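Local coordinates for archaeal flagellar ATP-binding protein FlaH (Methanocaldococcus jannaschii DSM 2661, PDB 4WIA), which probably binds ATP and magnesium, and may hydrolyse the nucleotide, as a component of the archaellum, the archaeal flagellum, at residues 63-67 / 68-72; 40-43 / 44-47; 144-147 / 148-151; 150-154 / 155-159. One frame throughout, in Å; residues are numbered along the deposited sequence.

Along the chain contact 2 comes first, followed by contact 1, contact 3 and contact 4, and all four lie within the KaiC-like P-loop NTPase region. They form two pairs. Contacts 1 and 2 have centres 13 Å apart and share a sulfate ion, Q64 and K40 reaching it from the loop after strand 58-62 and from the start of helix 40-53. Contacts 3 and 4 have centres 9 Å apart and share K150 and R151 on helix 142-153, which contact 4 leads into strand 158-163. Centres of different pairs lie 20 to 27 Å apart. The first pair therefore borders the probable nucleotide site, while the second builds a helix-to-strand passage away from it.

Contact 1 of 4, residues 63-67 / 68-72; sequences TQLTT and LEFIK. With SO4 (sulfate ion), chain F.
E69 folds its carboxylate back over the first turn of helix 67-76 toward T66, and the two side chains cross at a slant to form a capping box. With CG beside the backbone N (chi1 -59°) and the chain extended beyond it, E69 OE2 reaches T66 N at 2.9 Å through the anti lone pair, the one away from OE1. In the reverse direction T66 OG1 accepts from E69 N at 3.2 Å in a nearly straight bond (170°). A weak third link joins OG1 to OE2, so two good bonds and a poor one tie the N-cap to the third helical residue. L65 leans in beside the box: L65 CD2 lies 4.0 Å from E69 CB, while CD1 approaches the edge of the F70 ring, 4.4 Å from F70 CD1. T67 CG2 sits 4.0 Å from I71 CD1. The end of Q64, which probably contacts ATP as in relatives, leads away from the helix, and Q64 NE2 donates to O2 of a sulfate, probably a crystallisation ion, at 2.8 Å. Residues 63-67 lead from strand 58-62 into helix 67-76, with the F70 ring stacked on Y92 of strand 90-94 and I71 packed against helix 82-87.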
loop_
_atom_site.group_PDB
_atom_site.type_symbol
_atom_site.label_atom_id
_atom_site.label_comp_id
_atom_site.label_asym_id
_atom_site.label_seq_id
_atom_site.Cartn_x
_atom_site.Cartn_y
_atom_site.Cartn_z
ATOM N N THR A 63 2.354 22.164 -18.958
ATOM C CA THR A 63 2.798 23.167 -19.887
ATOM C C THR A 63 4.219 23.619 -19.655
ATOM O O THR A 63 4.644 24.578 -20.266
ATOM C CB THR A 63 1.901 24.411 -19.757
ATOM O OG1 THR A 63 1.849 24.857 -18.393
ATOM C CG2 THR A 63 0.499 24.061 -20.184
ATOM N N GLN A 64 4.957 22.980 -18.737
ATOM C CA GLN A 64 6.289 23.488 -18.339
ATOM C C GLN A 64 7.452 22.494 -18.449
ATOM O O GLN A 64 8.539 22.900 -18.771
ATOM C CB GLN A 64 6.216 24.038 -16.912
ATOM C CG GLN A 64 5.255 25.204 -16.790
ATOM C CD GLN A 64 5.179 25.736 -15.378
ATOM O OE1 GLN A 64 5.859 25.256 -14.492
ATOM N NE2 GLN A 64 4.287 26.684 -15.151
ATOM N N LEU A 65 7.220 21.216 -18.195
ATOM C CA LEU A 65 8.279 20.260 -18.121
ATOM C C LEU A 65 8.115 19.150 -19.141
ATOM O O LEU A 65 7.047 18.522 -19.272
ATOM C CB LEU A 65 8.324 19.639 -16.714
ATOM C CG LEU A 65 8.475 20.608 -15.515
ATOM C CD1 LEU A 65 8.418 19.872 -14.212
ATOM C CD2 LEU A 65 9.810 21.398 -15.568
ATOM N N THR A 66 9.226 18.851 -19.806
ATOM C CA THR A 66 9.338 17.653 -20.628
ATOM C C THR A 66 9.312 16.477 -19.692
ATOM O O THR A 66 9.382 16.644 -18.469
ATOM C CB THR A 66 10.672 17.569 -21.378
ATOM O OG1 THR A 66 11.742 17.602 -20.429
ATOM C CG2 THR A 66 10.835 18.694 -22.371
ATOM N N THR A 67 9.181 15.282 -20.261
ATOM C CA THR A 67 9.171 14.055 -19.467
ATOM C C THR A 67 10.466 13.950 -18.625
ATOM O O THR A 67 10.444 13.702 -17.445
ATOM C CB THR A 67 8.944 12.827 -20.368
ATOM O OG1 THR A 67 7.729 13.036 -21.093
ATOM C CG2 THR A 67 8.760 11.552 -19.571
ATOM N N LEU A 68 11.582 14.198 -19.249
ATOM C CA LEU A 68 12.876 14.083 -18.619
ATOM C C LEU A 68 12.954 15.016 -17.389
ATOM O O LEU A 68 13.243 14.563 -16.280
ATOM C CB LEU A 68 13.928 14.431 -19.651
ATOM C CG LEU A 68 15.416 14.317 -19.490
ATOM C CD1 LEU A 68 16.075 15.611 -19.042
ATOM C CD2 LEU A 68 15.674 13.180 -18.537
ATOM N N GLU A 69 12.618 16.296 -17.593
ATOM C CA GLU A 69 12.616 17.282 -16.530
ATOM C C GLU A 69 11.659 16.874 -15.418
ATOM O O GLU A 69 11.969 17.025 -14.260
ATOM C CB GLU A 69 12.266 18.675 -17.065
ATOM C CG GLU A 69 13.195 19.234 -18.135
ATOM C CD GLU A 69 12.642 20.520 -18.813
ATOM O OE1 GLU A 69 13.406 21.502 -18.839
ATOM O OE2 GLU A 69 11.465 20.591 -19.328
ATOM N N PHE A 70 10.519 16.323 -15.768
ATOM C CA PHE A 70 9.553 15.852 -14.784
ATOM C C PHE A 70 10.134 14.689 -13.932
ATOM O O PHE A 70 10.015 14.676 -12.691
ATOM C CB PHE A 70 8.263 15.427 -15.466
ATOM C CG PHE A 70 7.197 15.012 -14.534
ATOM C CD1 PHE A 70 6.498 15.969 -13.804
ATOM C CD2 PHE A 70 6.858 13.679 -14.358
ATOM C CE1 PHE A 70 5.479 15.593 -12.908
ATOM C CE2 PHE A 70 5.873 13.326 -13.456
ATOM C CZ PHE A 70 5.199 14.265 -12.721
ATOM N N ILE A 71 10.745 13.723 -14.587
ATOM C CA ILE A 71 11.332 12.645 -13.838
ATOM C C ILE A 71 12.392 13.178 -12.847
ATOM O O ILE A 71 12.427 12.748 -11.689
ATOM C CB ILE A 71 11.927 11.608 -14.768
ATOM C CG1 ILE A 71 10.802 10.847 -15.460
ATOM C CG2 ILE A 71 12.835 10.631 -14.016
ATOM C CD1 ILE A 71 11.274 10.207 -16.742
ATOM N N LYS A 72 13.232 14.115 -13.294
ATOM C CA LYS A 72 14.216 14.678 -12.415
ATOM C C LYS A 72 13.555 15.427 -11.268
ATOM O O LYS A 72 14.031 15.337 -10.145
ATOM C CB LYS A 72 15.168 15.650 -13.112
ATOM C CG LYS A 72 15.739 15.089 -14.376
ATOM C CD LYS A 72 17.102 15.615 -14.644
ATOM C CE LYS A 72 17.191 16.772 -15.599
ATOM N NZ LYS A 72 18.539 16.717 -16.229
HETATM S S SO4 F . 2.760 29.323 -13.161
HETATM O O1 SO4 F . 2.391 30.074 -11.951
HETATM O O2 SO4 F . 4.140 28.749 -13.222
HETATM O O3 SO4 F . 2.665 30.404 -14.180
HETATM O O4 SO4 F . 1.830 28.171 -13.474
#

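Contact 2 of 4, residues 40-43 / 44-47; sequences KSVL and CQRL. With SO4 (sulfate ion), chain E; SO4 (sulfate ion), chain F.
The Walker A motif (P-loop) ends in K40 and S41, the first turn of helix 40-53, whose carbonyls take up the amides of C44 and Q45 across this contact. K40 and S41 probably bind ATP, and S41 magnesium, as in relatives; here a sulfate (chain E), probably from the crystallisation liquor, occupies the loop. K40 N donates to its O1 at 3.0 Å and S41 N to its O3 at 2.7 Å; S37 N and G39 N add further bonds. K40 bends at chi3 (-65°) and chi4 (-60°), curling K40 NZ back to the same O1 at 3.1 Å. K40 NZ also donates to G34 O and to O1 of a second sulfate (chain F), the latter at 2.5 Å, too short to lean on. The helix N-terminus thus faces the first anion and would probably stabilise it, as it would a nucleotide phosphate. S41 OG has its hydrogen bond with D127. On the next turn Q45 runs past S41 O and crosses V42 at a slant: Q45 CG is 3.3 Å from S41 O, Q45 NE2 stands 4.0 Å from S41 CB, and Q45 OE1 is 3.9 Å from V42 CG2. The same OE1 pairs with Q73 NE2. With an alanine here, Q73 would probably lose that acceptor and a gap would be likely to open beside S41 and V42. Backbone bonds such as R46 N to V42 O at 2.8 Å continue the helix, and R46 NE forms a salt bridge with D14. K40, L43 and C44 rest on I32 of strand 29-33, C44 also touches strand 158-163, and V42 and R46 meet I225 of strand 224-227.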
loop_
_atom_site.group_PDB
_atom_site.type_symbol
_atom_site.label_atom_id
_atom_site.label_comp_id
_atom_site.label_asym_id
_atom_site.label_seq_id
_atom_site.Cartn_x
_atom_site.Cartn_y
_atom_site.Cartn_z
ATOM N N LYS A 40 2.537 25.707 -6.532
ATOM C CA LYS A 40 1.375 25.010 -7.101
ATOM C C LYS A 40 1.747 23.666 -7.680
ATOM O O LYS A 40 1.069 22.662 -7.478
ATOM C CB LYS A 40 0.722 25.878 -8.212
ATOM C CG LYS A 40 0.323 27.290 -7.774
ATOM C CD LYS A 40 -0.497 28.037 -8.848
ATOM C CE LYS A 40 0.276 28.321 -10.119
ATOM N NZ LYS A 40 1.459 29.167 -9.858
ATOM N N SER A 41 2.823 23.670 -8.451
ATOM C CA SER A 41 3.301 22.481 -9.114
ATOM C C SER A 41 3.726 21.413 -8.114
ATOM O O SER A 41 3.317 20.266 -8.186
ATOM C CB SER A 41 4.504 22.855 -10.029
ATOM O OG SER A 41 4.060 23.492 -11.230
ATOM N N VAL A 42 4.522 21.795 -7.150
ATOM C CA VAL A 42 4.951 20.811 -6.117
ATOM C C VAL A 42 3.767 20.195 -5.378
ATOM O O VAL A 42 3.731 19.017 -5.106
ATOM C CB VAL A 42 5.938 21.436 -5.132
ATOM C CG1 VAL A 42 6.163 20.513 -3.970
ATOM C CG2 VAL A 42 7.256 21.699 -5.821
ATOM N N LEU A 43 2.729 20.989 -5.161
ATOM C CA LEU A 43 1.530 20.474 -4.537
ATOM C C LEU A 43 0.857 19.467 -5.409
ATOM O O LEU A 43 0.404 18.438 -4.906
ATOM C CB LEU A 43 0.587 21.612 -4.280
ATOM C CG LEU A 43 -0.467 21.444 -3.222
ATOM C CD1 LEU A 43 0.152 21.076 -1.872
ATOM C CD2 LEU A 43 -1.273 22.731 -3.103
ATOM N N CYS A 44 0.803 19.729 -6.743
ATOM C CA CYS A 44 0.217 18.751 -7.676
ATOM C C CYS A 44 1.001 17.498 -7.675
ATOM O O CYS A 44 0.468 16.421 -7.773
ATOM C CB CYS A 44 0.198 19.310 -9.139
ATOM S SG CYS A 44 -0.993 20.644 -9.381
ATOM N N GLN A 45 2.313 17.657 -7.568
ATOM C CA GLN A 45 3.256 16.518 -7.569
ATOM C C GLN A 45 3.113 15.638 -6.340
ATOM O O GLN A 45 3.075 14.419 -6.469
ATOM C CB GLN A 45 4.666 17.049 -7.721
ATOM C CG GLN A 45 4.920 17.493 -9.133
ATOM C CD GLN A 45 6.001 18.538 -9.288
ATOM O OE1 GLN A 45 6.852 18.757 -8.411
ATOM N NE2 GLN A 45 6.003 19.180 -10.479
ATOM N N ARG A 46 2.969 16.272 -5.165
ATOM C CA ARG A 46 2.691 15.538 -3.918
ATOM C C ARG A 46 1.366 14.783 -4.025
ATOM O O ARG A 46 1.256 13.601 -3.615
ATOM C CB ARG A 46 2.646 16.490 -2.723
ATOM C CG ARG A 46 1.924 15.946 -1.479
ATOM C CD ARG A 46 2.690 14.780 -0.857
ATOM N NE ARG A 46 2.020 14.231 0.326
ATOM C CZ ARG A 46 1.018 13.355 0.313
ATOM N NH1 ARG A 46 0.493 12.940 -0.826
ATOM N NH2 ARG A 46 0.540 12.892 1.449
ATOM N N LEU A 47 0.351 15.470 -4.534
ATOM C CA LEU A 47 -0.954 14.793 -4.670
ATOM C C LEU A 47 -0.858 13.619 -5.622
ATOM O O LEU A 47 -1.335 12.524 -5.333
ATOM C CB LEU A 47 -2.004 15.791 -5.124
ATOM C CG LEU A 47 -2.344 16.783 -4.007
ATOM C CD1 LEU A 47 -3.204 17.917 -4.527
ATOM C CD2 LEU A 47 -3.044 16.091 -2.830
HETATM S S SO4 E . 4.677 27.213 -8.822
HETATM O O1 SO4 E . 3.682 28.045 -8.059
HETATM O O2 SO4 E . 5.784 26.867 -7.938
HETATM O O3 SO4 E . 4.196 25.889 -9.295
HETATM O O4 SO4 E . 5.066 28.179 -9.847
HETATM S S SO4 F . 2.760 29.323 -13.161
HETATM O O1 SO4 F . 2.391 30.074 -11.951
HETATM O O2 SO4 F . 4.140 28.749 -13.222
HETATM O O3 SO4 F . 2.665 30.404 -14.180
HETATM O O4 SO4 F . 1.830 28.171 -13.474
#

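Contact 3 of 4, residues 144-147 / 148-151; sequences DLMA and FFKR
A147, M146 and F149 carry this contact between successive turns of helix 142-153, part of the P-loop NTPase fold. A147 meets R151 one turn on. Its carbonyl, A147 O, accepts from R151 N at 3.1 Å and also lies over one face of the R151 guanidinium, which the bends at chi2 and chi3 fold back along the helix. Over the centre of that same face stands F148 CA, 3.7 Å above the plane. F149 turns to M146 and, secondarily, to L145. With CG beside its backbone N (chi1 -75°), the F149 ring presents its edge to the selenomethionine, M146 CE lying 3.6 Å from F149 CD2. That approach depends on a bend at chi2 and an unusual, nearly eclipsed chi3 of -4°, which turn CE back toward the ring. L145 takes a face of the ring, its CG 4.0 Å above the F149 plane and offset toward the rim. Further out the F149 ring meets F126 at planes about 20° apart and touches I159 and C161 of strand 158-163. Cut back to an alanine, this position would probably leave L145 CD1 and M146 CE without the ring they pack on and open a gap between helix and sheet. The backbone bonds are regular, F149 N reaching L145 O at 2.9 Å. At the outer end of R151, NH2 of R151 comes within 3.9 Å of A147 CB.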
loop_
_atom_site.group_PDB
_atom_site.type_symbol
_atom_site.label_atom_id
_atom_site.label_comp_id
_atom_site.label_asym_id
_atom_site.label_seq_id
_atom_site.Cartn_x
_atom_site.Cartn_y
_atom_site.Cartn_z
ATOM N N ASP A 144 -17.423 26.631 -21.260
ATOM C CA ASP A 144 -17.466 25.355 -21.997
ATOM C C ASP A 144 -16.494 24.389 -21.378
ATOM O O ASP A 144 -16.779 23.210 -21.211
ATOM C CB ASP A 144 -17.060 25.520 -23.461
ATOM C CG ASP A 144 -17.998 26.443 -24.254
ATOM O OD1 ASP A 144 -19.229 26.418 -24.059
ATOM O OD2 ASP A 144 -17.477 27.178 -25.107
ATOM N N LEU A 145 -15.309 24.888 -21.092
ATOM C CA LEU A 145 -14.305 24.045 -20.499
ATOM C C LEU A 145 -14.754 23.558 -19.126
ATOM O O LEU A 145 -14.612 22.374 -18.803
ATOM C CB LEU A 145 -12.990 24.803 -20.375
ATOM C CG LEU A 145 -11.829 24.001 -19.802
ATOM C CD1 LEU A 145 -11.371 22.921 -20.776
ATOM C CD2 LEU A 145 -10.721 24.974 -19.450
HETATM N N MSE A 146 -15.318 24.480 -18.343
HETATM C CA MSE A 146 -15.807 24.141 -16.990
HETATM C C MSE A 146 -16.897 23.112 -17.085
HETATM O O MSE A 146 -16.932 22.160 -16.338
HETATM C CB MSE A 146 -16.284 25.360 -16.180
HETATM C CG MSE A 146 -15.168 26.352 -15.821
HETATM SE SE MSE A 146 -13.581 25.657 -14.888
HETATM C CE MSE A 146 -14.266 23.819 -14.703
ATOM N N ALA A 147 -17.808 23.306 -18.010
ATOM C CA ALA A 147 -18.920 22.366 -18.201
ATOM C C ALA A 147 -18.397 20.989 -18.558
ATOM O O ALA A 147 -18.931 19.990 -18.106
ATOM C CB ALA A 147 -19.869 22.887 -19.287
ATOM N N PHE A 148 -17.350 20.948 -19.369
ATOM C CA PHE A 148 -16.749 19.697 -19.738
ATOM C C PHE A 148 -16.110 18.999 -18.533
ATOM O O PHE A 148 -16.290 17.796 -18.311
ATOM C CB PHE A 148 -15.691 19.943 -20.816
ATOM C CG PHE A 148 -14.787 18.759 -21.014
ATOM C CD1 PHE A 148 -15.230 17.663 -21.737
ATOM C CD2 PHE A 148 -13.575 18.685 -20.355
ATOM C CE1 PHE A 148 -14.451 16.554 -21.889
ATOM C CE2 PHE A 148 -12.763 17.566 -20.506
ATOM C CZ PHE A 148 -13.204 16.489 -21.280
ATOM N N PHE A 149 -15.312 19.747 -17.778
ATOM C CA PHE A 149 -14.726 19.199 -16.505
ATOM C C PHE A 149 -15.799 18.675 -15.539
ATOM O O PHE A 149 -15.627 17.606 -14.945
ATOM C CB PHE A 149 -13.863 20.237 -15.781
ATOM C CG PHE A 149 -12.519 20.488 -16.414
ATOM C CD1 PHE A 149 -11.982 19.642 -17.355
ATOM C CD2 PHE A 149 -11.814 21.617 -16.057
ATOM C CE1 PHE A 149 -10.776 19.909 -17.924
ATOM C CE2 PHE A 149 -10.580 21.880 -16.604
ATOM C CZ PHE A 149 -10.050 21.016 -17.525
ATOM N N LYS A 150 -16.883 19.420 -15.399
ATOM C CA LYS A 150 -18.026 18.966 -14.577
ATOM C C LYS A 150 -18.634 17.622 -15.024
ATOM O O LYS A 150 -19.065 16.818 -14.214
ATOM C CB LYS A 150 -19.124 20.052 -14.520
ATOM C CG LYS A 150 -18.747 21.207 -13.608
ATOM C CD LYS A 150 -18.218 20.772 -12.242
ATOM C CE LYS A 150 -17.817 22.049 -11.501
ATOM N NZ LYS A 150 -17.978 22.078 -10.046
ATOM N N ARG A 151 -18.638 17.416 -16.322
ATOM C CA ARG A 151 -19.102 16.210 -16.960
ATOM C C ARG A 151 -18.153 15.062 -16.606
ATOM O O ARG A 151 -18.587 13.987 -16.204
ATOM C CB ARG A 151 -19.121 16.500 -18.484
ATOM C CG ARG A 151 -20.379 16.187 -19.234
ATOM C CD ARG A 151 -20.772 17.330 -20.213
ATOM N NE ARG A 151 -19.786 17.562 -21.294
ATOM C CZ ARG A 151 -19.563 18.721 -21.937
ATOM N NH1 ARG A 151 -18.607 18.779 -22.870
ATOM N NH2 ARG A 151 -20.271 19.823 -21.653
#

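Contact 4 of 4, residues 150-154 / 155-159; sequences KRITA and LKKII
K157 reaches back to the last turns of helix 142-153 and touches I152, the two side chains crossing at a slant. K157 CB lies 3.6 Å from I152 O, and K157 CG 3.4 Å from it. The same CG of K157 meets the methyl I152 CG2 at 3.6 Å. The bend at chi2 (-79°) then takes CD and CE off along another course, and NZ ends hydrogen-bonded to the carbonyls of Y119 and K121, so the apolar part of the lysine lies on the helix while its charge is held beyond it. K157 also packs on A233 of the second subunit, another copy of this protein. This is the return leg of a beta-alpha-beta crossover: strand 123-127 and its parallel neighbour 158-163 are joined through helices 129-134 and 142-153, and the chain turns here from the last helix into the strand. A type I turn from T153 to K156 makes the reversal, with K156 N donating to T153 O at 2.8 Å from well above the carbonyl plane. L155 N binds I152 O in a similarly tilted way, at 2.9 Å. K156 has a positive phi of 81°, after which the chain becomes extended. T153 CA makes a CH...O contact of 3.6 Å with K157 O. Within the strand I159 points back to the helix, and I159 CD1 meets I152 CG2 at 3.9 Å.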
loop_
_atom_site.group_PDB
_atom_site.type_symbol
_atom_site.label_atom_id
_atom_site.label_comp_id
_atom_site.label_asym_id
_atom_site.label_seq_id
_atom_site.Cartn_x
_atom_site.Cartn_y
_atom_site.Cartn_z
ATOM N N LYS A 150 -16.883 19.420 -15.399
ATOM C CA LYS A 150 -18.026 18.966 -14.577
ATOM C C LYS A 150 -18.634 17.622 -15.024
ATOM O O LYS A 150 -19.065 16.818 -14.214
ATOM C CB LYS A 150 -19.124 20.052 -14.520
ATOM C CG LYS A 150 -18.747 21.207 -13.608
ATOM C CD LYS A 150 -18.218 20.772 -12.242
ATOM C CE LYS A 150 -17.817 22.049 -11.501
ATOM N NZ LYS A 150 -17.978 22.078 -10.046
ATOM N N ARG A 151 -18.638 17.416 -16.322
ATOM C CA ARG A 151 -19.102 16.210 -16.960
ATOM C C ARG A 151 -18.153 15.062 -16.606
ATOM O O ARG A 151 -18.587 13.987 -16.204
ATOM C CB ARG A 151 -19.121 16.500 -18.484
ATOM C CG ARG A 151 -20.379 16.187 -19.234
ATOM C CD ARG A 151 -20.772 17.330 -20.213
ATOM N NE ARG A 151 -19.786 17.562 -21.294
ATOM C CZ ARG A 151 -19.563 18.721 -21.937
ATOM N NH1 ARG A 151 -18.607 18.779 -22.870
ATOM N NH2 ARG A 151 -20.271 19.823 -21.653
ATOM N N ILE A 152 -16.857 15.314 -16.630
ATOM C CA ILE A 152 -15.897 14.274 -16.234
ATOM C C ILE A 152 -15.904 13.992 -14.706
ATOM O O ILE A 152 -15.872 12.821 -14.284
ATOM C CB ILE A 152 -14.491 14.643 -16.682
ATOM C CG1 ILE A 152 -14.425 14.841 -18.184
ATOM C CG2 ILE A 152 -13.488 13.617 -16.214
ATOM C CD1 ILE A 152 -14.549 13.585 -19.009
ATOM N N THR A 153 -15.943 15.027 -13.881
ATOM C CA THR A 153 -15.985 14.803 -12.410
ATOM C C THR A 153 -17.266 14.147 -11.994
ATOM O O THR A 153 -17.296 13.407 -11.016
ATOM C CB THR A 153 -15.746 16.078 -11.573
ATOM O OG1 THR A 153 -16.652 17.123 -11.940
ATOM C CG2 THR A 153 -14.356 16.579 -11.805
ATOM N N ALA A 154 -18.329 14.348 -12.770
ATOM C CA ALA A 154 -19.573 13.621 -12.521
ATOM C C ALA A 154 -19.389 12.110 -12.652
ATOM O O ALA A 154 -20.183 11.344 -12.129
ATOM C CB ALA A 154 -20.684 14.097 -13.458
ATOM N N LEU A 155 -18.370 11.676 -13.370
ATOM C CA LEU A 155 -18.045 10.245 -13.435
ATOM C C LEU A 155 -17.197 9.788 -12.271
ATOM O O LEU A 155 -16.632 8.710 -12.338
ATOM C CB LEU A 155 -17.276 9.903 -14.734
ATOM C CG LEU A 155 -17.960 10.130 -16.105
ATOM C CD1 LEU A 155 -19.370 9.532 -16.231
ATOM C CD2 LEU A 155 -18.023 11.602 -16.436
ATOM N N LYS A 156 -17.046 10.607 -11.223
ATOM C CA LYS A 156 -16.238 10.241 -10.028
ATOM C C LYS A 156 -14.717 10.430 -10.174
ATOM O O LYS A 156 -13.940 10.202 -9.239
ATOM C CB LYS A 156 -16.545 8.822 -9.576
ATOM C CG LYS A 156 -18.002 8.639 -9.288
ATOM C CD LYS A 156 -18.341 9.210 -7.928
ATOM C CE LYS A 156 -19.844 9.059 -7.611
ATOM N NZ LYS A 156 -20.313 7.720 -8.098
ATOM N N LYS A 157 -14.303 10.888 -11.340
ATOM C CA LYS A 157 -12.937 11.296 -11.531
ATOM C C LYS A 157 -12.631 12.541 -10.727
ATOM O O LYS A 157 -13.518 13.284 -10.335
ATOM C CB LYS A 157 -12.659 11.663 -13.001
ATOM C CG LYS A 157 -13.223 10.768 -14.082
ATOM C CD LYS A 157 -12.365 9.549 -14.224
ATOM C CE LYS A 157 -12.859 8.664 -15.336
ATOM N NZ LYS A 157 -11.759 7.711 -15.443
ATOM N N ILE A 158 -11.351 12.784 -10.585
ATOM C CA ILE A 158 -10.879 13.963 -9.943
ATOM C C ILE A 158 -10.064 14.782 -10.917
ATOM O O ILE A 158 -9.232 14.236 -11.573
ATOM C CB ILE A 158 -9.989 13.582 -8.736
ATOM C CG1 ILE A 158 -10.876 12.988 -7.653
ATOM C CG2 ILE A 158 -9.256 14.809 -8.204
ATOM C CD1 ILE A 158 -10.142 12.148 -6.622
ATOM N N ILE A 159 -10.304 16.090 -10.967
ATOM C CA ILE A 159 -9.509 16.971 -11.795
ATOM C C ILE A 159 -8.844 18.068 -10.987
ATOM O O ILE A 159 -9.444 18.655 -10.116
ATOM C CB ILE A 159 -10.358 17.579 -12.937
ATOM C CG1 ILE A 159 -10.726 16.473 -13.899
ATOM C CG2 ILE A 159 -9.596 18.655 -13.693
ATOM C CD1 ILE A 159 -11.687 16.878 -14.982
#